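Local coordinates for protein ABC-type phosphate transport system, periplasmic component (Lactobacillus brevis, PDB 4ECF) that binds phosphate and probably delivers it to an ABC transporter that imports phosphate across the cytoplasmic membrane, at residues Q120-R134 / V159-V173. Sequence-based numbering, arbitrary orientation. Where two conformers were deposited one is given.
With PO4 (phosphate ion), chain B; ACT (acetate ion), chain C; EDO (1,2-ethanediol), chain K.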
# COMPACT_ATOMS: atom_id res chain seq x y z
N GLN A 120 20.99 -18.62 8.03
CA GLN A 120 21.19 -17.58 7.02
C GLN A 120 21.00 -16.23 7.71
O GLN A 120 19.96 -16.01 8.39
CB GLN A 120 20.12 -17.75 5.89
CG GLN A 120 19.80 -16.52 5.04
CD GLN A 120 20.89 -16.19 4.04
OE1 GLN A 120 21.21 -17.02 3.20
NE2 GLN A 120 21.47 -14.96 4.11
N SER A 121 21.94 -15.32 7.51
CA SER A 121 21.78 -13.98 8.06
C SER A 121 20.59 -13.29 7.41
O SER A 121 20.36 -13.41 6.20
CB SER A 121 23.07 -13.17 7.86
OG SER A 121 22.89 -11.86 8.35
N ILE A 122 19.81 -12.57 8.23
CA ILE A 122 18.65 -11.82 7.76
C ILE A 122 19.11 -10.52 7.12
O ILE A 122 20.03 -9.86 7.64
CB ILE A 122 17.69 -11.52 8.92
CG1 ILE A 122 17.23 -12.82 9.56
CG2 ILE A 122 16.55 -10.60 8.45
CD1 ILE A 122 16.28 -12.65 10.75
N VAL A 123 18.50 -10.15 5.98
CA VAL A 123 18.75 -8.88 5.35
C VAL A 123 17.46 -8.10 5.32
O VAL A 123 16.53 -8.45 4.55
CB VAL A 123 19.25 -9.07 3.88
CG1 VAL A 123 19.46 -7.72 3.20
CG2 VAL A 123 20.53 -9.91 3.85
N LEU A 124 17.38 -7.05 6.13
CA LEU A 124 16.20 -6.20 6.14
C LEU A 124 16.22 -5.31 4.92
O LEU A 124 17.26 -4.71 4.58
CB LEU A 124 16.15 -5.33 7.42
CG LEU A 124 16.11 -6.08 8.75
CD1 LEU A 124 16.19 -5.07 9.89
CD2 LEU A 124 14.89 -6.99 8.86
N ILE A 125 15.07 -5.24 4.25
CA ILE A 125 14.87 -4.29 3.15
C ILE A 125 13.70 -3.39 3.53
O ILE A 125 12.62 -3.86 3.85
CB ILE A 125 14.58 -5.04 1.83
CG1 ILE A 125 15.67 -6.08 1.52
CG2 ILE A 125 14.40 -4.04 0.68
CD1 ILE A 125 17.00 -5.50 1.15
N ASN A 126 13.93 -2.08 3.54
CA ASN A 126 12.89 -1.13 3.92
C ASN A 126 12.52 -0.25 2.75
O ASN A 126 13.28 -0.12 1.77
CB ASN A 126 13.37 -0.24 5.08
CG ASN A 126 13.16 -0.89 6.42
OD1 ASN A 126 14.10 -1.04 7.18
ND2 ASN A 126 11.93 -1.23 6.73
N ARG A 127 11.34 0.36 2.83
CA ARG A 127 11.07 1.49 1.99
C ARG A 127 11.58 2.75 2.67
O ARG A 127 11.79 2.78 3.90
CB ARG A 127 9.56 1.61 1.73
CG ARG A 127 8.98 0.46 0.91
CD ARG A 127 9.23 0.59 -0.61
NE ARG A 127 8.80 1.91 -1.05
CZ ARG A 127 7.54 2.25 -1.26
NH1 ARG A 127 6.58 1.34 -1.12
NH2 ARG A 127 7.24 3.48 -1.57
N ALA A 128 11.71 3.81 1.88
CA ALA A 128 12.05 5.12 2.41
C ALA A 128 10.92 5.75 3.21
O ALA A 128 9.74 5.48 2.99
CB ALA A 128 12.47 6.04 1.27
N GLN A 129 11.30 6.61 4.15
CA GLN A 129 10.37 7.42 4.93
C GLN A 129 9.46 8.19 3.98
O GLN A 129 9.92 8.69 2.95
CB GLN A 129 11.11 8.41 5.84
CG GLN A 129 11.75 7.78 7.05
CD GLN A 129 10.72 7.23 8.02
OE1 GLN A 129 9.57 7.66 8.05
NE2 GLN A 129 11.15 6.25 8.83
N GLY A 130 8.18 8.27 4.33
CA GLY A 130 7.16 8.83 3.44
C GLY A 130 6.32 7.78 2.73
O GLY A 130 5.22 8.09 2.25
N SER A 131 6.84 6.56 2.63
CA SER A 131 6.11 5.42 2.08
C SER A 131 4.90 5.13 2.96
O SER A 131 5.02 5.00 4.19
CB SER A 131 6.97 4.17 2.06
OG SER A 131 6.18 3.00 1.86
N GLY A 132 3.72 5.01 2.34
CA GLY A 132 2.54 4.72 3.09
C GLY A 132 2.48 3.26 3.50
O GLY A 132 1.94 2.92 4.58
N THR A 133 3.12 2.42 2.69
CA THR A 133 3.29 0.98 3.04
C THR A 133 4.11 0.86 4.33
O THR A 133 3.73 0.13 5.27
CB THR A 133 3.95 0.20 1.92
OG1 THR A 133 3.21 0.38 0.69
CG2 THR A 133 3.89 -1.30 2.29
N ARG A 134 5.22 1.57 4.37
CA ARG A 134 6.06 1.54 5.53
C ARG A 134 5.32 2.05 6.80
O ARG A 134 5.38 1.42 7.84
CB ARG A 134 7.36 2.29 5.34
CG ARG A 134 8.22 2.34 6.60
CD ARG A 134 9.58 2.91 6.32
NE ARG A 134 10.34 2.99 7.56
CZ ARG A 134 11.64 3.24 7.60
NH1 ARG A 134 12.31 3.40 6.49
NH2 ARG A 134 12.27 3.29 8.77
N VAL A 159 11.25 -3.19 -4.03
CA VAL A 159 11.29 -4.03 -2.83
C VAL A 159 11.05 -5.49 -3.27
O VAL A 159 11.81 -6.39 -2.92
CB VAL A 159 10.25 -3.57 -1.78
CG1 VAL A 159 9.87 -4.75 -0.89
CG2 VAL A 159 10.78 -2.38 -0.94
N ARG A 160 10.00 -5.74 -4.07
CA ARG A 160 9.74 -7.11 -4.52
C ARG A 160 10.96 -7.73 -5.28
O ARG A 160 11.35 -8.86 -5.00
CB ARG A 160 8.47 -7.16 -5.35
CG ARG A 160 8.24 -8.53 -5.97
CD ARG A 160 7.02 -8.51 -6.85
NE ARG A 160 7.11 -7.56 -7.97
CZ ARG A 160 6.08 -7.17 -8.71
NH1 ARG A 160 4.85 -7.61 -8.48
NH2 ARG A 160 6.28 -6.32 -9.72
N SER A 161 11.54 -7.02 -6.24
CA SER A 161 12.64 -7.61 -7.02
C SER A 161 13.90 -7.87 -6.21
O SER A 161 14.57 -8.90 -6.41
CB SER A 161 12.99 -6.75 -8.25
OG SER A 161 13.17 -5.41 -7.90
N ILE A 162 14.21 -6.98 -5.26
CA ILE A 162 15.38 -7.15 -4.42
C ILE A 162 15.16 -8.31 -3.45
O ILE A 162 16.07 -9.12 -3.20
CB ILE A 162 15.72 -5.85 -3.65
CG1 ILE A 162 16.23 -4.77 -4.63
CG2 ILE A 162 16.74 -6.12 -2.55
CD1 ILE A 162 17.60 -5.05 -5.19
N VAL A 163 13.95 -8.42 -2.90
CA VAL A 163 13.66 -9.56 -2.00
C VAL A 163 13.81 -10.88 -2.76
O VAL A 163 14.39 -11.83 -2.24
CB VAL A 163 12.26 -9.43 -1.31
CG1 VAL A 163 11.80 -10.75 -0.66
CG2 VAL A 163 12.33 -8.31 -0.27
N ALA A 164 13.30 -10.91 -4.00
CA ALA A 164 13.35 -12.13 -4.80
C ALA A 164 14.75 -12.66 -5.01
O ALA A 164 14.96 -13.88 -4.95
CB ALA A 164 12.65 -11.90 -6.15
N THR A 165 15.71 -11.76 -5.23
CA THR A 165 17.07 -12.15 -5.59
C THR A 165 18.08 -12.09 -4.47
O THR A 165 19.23 -12.45 -4.69
CB THR A 165 17.55 -11.25 -6.74
OG1 THR A 165 17.63 -9.88 -6.29
CG2 THR A 165 16.60 -11.36 -7.91
N THR A 166 17.67 -11.66 -3.27
CA THR A 166 18.62 -11.45 -2.18
C THR A 166 18.47 -12.50 -1.08
O THR A 166 17.45 -12.50 -0.35
CB THR A 166 18.47 -10.07 -1.55
OG1 THR A 166 18.63 -9.06 -2.55
CG2 THR A 166 19.50 -9.86 -0.42
N PRO A 167 19.47 -13.39 -0.94
CA PRO A 167 19.39 -14.38 0.11
C PRO A 167 19.13 -13.73 1.46
O PRO A 167 19.74 -12.71 1.79
CB PRO A 167 20.80 -15.02 0.10
CG PRO A 167 21.26 -14.88 -1.32
CD PRO A 167 20.68 -13.57 -1.78
N GLY A 168 18.23 -14.32 2.25
CA GLY A 168 18.00 -13.85 3.61
C GLY A 168 17.02 -12.67 3.74
O GLY A 168 16.73 -12.26 4.84
N ALA A 169 16.54 -12.13 2.61
CA ALA A 169 15.79 -10.85 2.62
C ALA A 169 14.36 -10.96 3.16
O ALA A 169 13.66 -11.92 2.88
CB ALA A 169 15.75 -10.25 1.21
N ILE A 170 13.98 -9.93 3.91
CA ILE A 170 12.60 -9.67 4.25
C ILE A 170 12.24 -8.20 4.01
O ILE A 170 13.00 -7.32 4.28
CB ILE A 170 12.32 -10.11 5.71
CG1 ILE A 170 10.86 -9.87 6.06
CG2 ILE A 170 13.27 -9.40 6.70
CD1 ILE A 170 10.41 -10.49 7.40
N SER A 171 11.02 -7.98 3.54
CA SER A 171 10.45 -6.63 3.37
C SER A 171 8.94 -6.73 3.51
O SER A 171 8.40 -7.68 4.08
CB SER A 171 10.85 -5.99 2.05
OG SER A 171 10.62 -4.58 2.09
N TYR A 172 8.29 -5.70 3.03
CA TYR A 172 6.82 -5.61 3.09
C TYR A 172 6.32 -4.99 1.81
O TYR A 172 6.96 -4.08 1.27
CB TYR A 172 6.42 -4.80 4.33
CG TYR A 172 7.28 -3.62 4.59
CD1 TYR A 172 7.07 -2.43 3.94
CD2 TYR A 172 8.42 -3.72 5.41
CE1 TYR A 172 7.88 -1.33 4.15
CE2 TYR A 172 9.24 -2.63 5.64
CZ TYR A 172 8.97 -1.42 5.00
OH TYR A 172 9.80 -0.33 5.22
N VAL A 173 5.14 -5.43 1.34
CA VAL A 173 4.58 -4.96 0.11
C VAL A 173 3.07 -5.15 0.09
O VAL A 173 2.53 -6.04 0.78
CB VAL A 173 5.22 -5.65 -1.12
CG1 VAL A 173 4.67 -7.07 -1.34
CG2 VAL A 173 5.19 -4.74 -2.33
P PO4 B . 3.71 3.64 -1.00
O1 PO4 B . 4.37 2.68 -0.02
O2 PO4 B . 3.38 4.96 -0.41
O3 PO4 B . 4.51 3.79 -2.27
O4 PO4 B . 2.33 2.99 -1.50
C ACT C . 2.11 -5.36 -9.83
O ACT C . 2.46 -6.55 -9.70
OXT ACT C . 1.11 -4.94 -9.21
CH3 ACT C . 2.89 -4.45 -10.73
C1 EDO K . 18.94 -16.64 -3.55
O1 EDO K . 18.25 -17.13 -2.39
C2 EDO K . 18.10 -16.85 -4.80
O2 EDO K . 16.80 -16.28 -4.60
O HOH W 1 6.52 -1.58 -0.37
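Y172 and R127 meet at the phosphate site of this periplasmic binding protein, where strand 123-127 runs through a turn into helix 132-140 beside parallel strand 169-173. The strands first pair regularly: V123 N donates to G168 O, I170 N to V123 O, and I125 N to I170 O. S171 OG then gives its proton to I125 O (2.8 Å) from above the carbonyl plane. Beyond it Y172 OH accepts from R127 N (2.9 Å). Y172 OH also accepts from N126 ND2 (2.8 Å), which lies at the ring edge. With chi1 at 40°, Y172 CG sits between its backbone N and carbonyl carbon, turning the ring toward strand 123-127 and the start of helix 132-140, where T133 CG2 meets its edge. A phenylalanine here would probably leave R127 N and the N126 amide without their shared acceptor.

The R127 chain folds back at chi2 (-79°) and chi3 (-51°), laying CD against V159 CG2 (3.4 Å); its NH2 donates to phosphate O3 (2.8 Å). G132 N and T133 N, in the first turn of a helix whose N-terminal end probably favours an anion, bind O2 and O1. N-cap S131 OG accepts from R134 N and donates to O1; S11, T12, A13 and T41 complete the site.

G168 takes positive phi in the type II turn T166-A169, which calls for glycine; a CB would also strike S121 O. Helix 156-165 makes a beta-alpha-beta crossover from strand 151-153 to 169-174, with 123-127 between them; beneath it branched I125 fills the sheet-helix interface, CD1 on I162 CG2 (3.8 Å). Strand 73-87 pairs with 169-174, F137 stacks on Y172, and L124 and I170, touching through CD2 and CG2, pack on I104 and F105 respectively of helix 98-105.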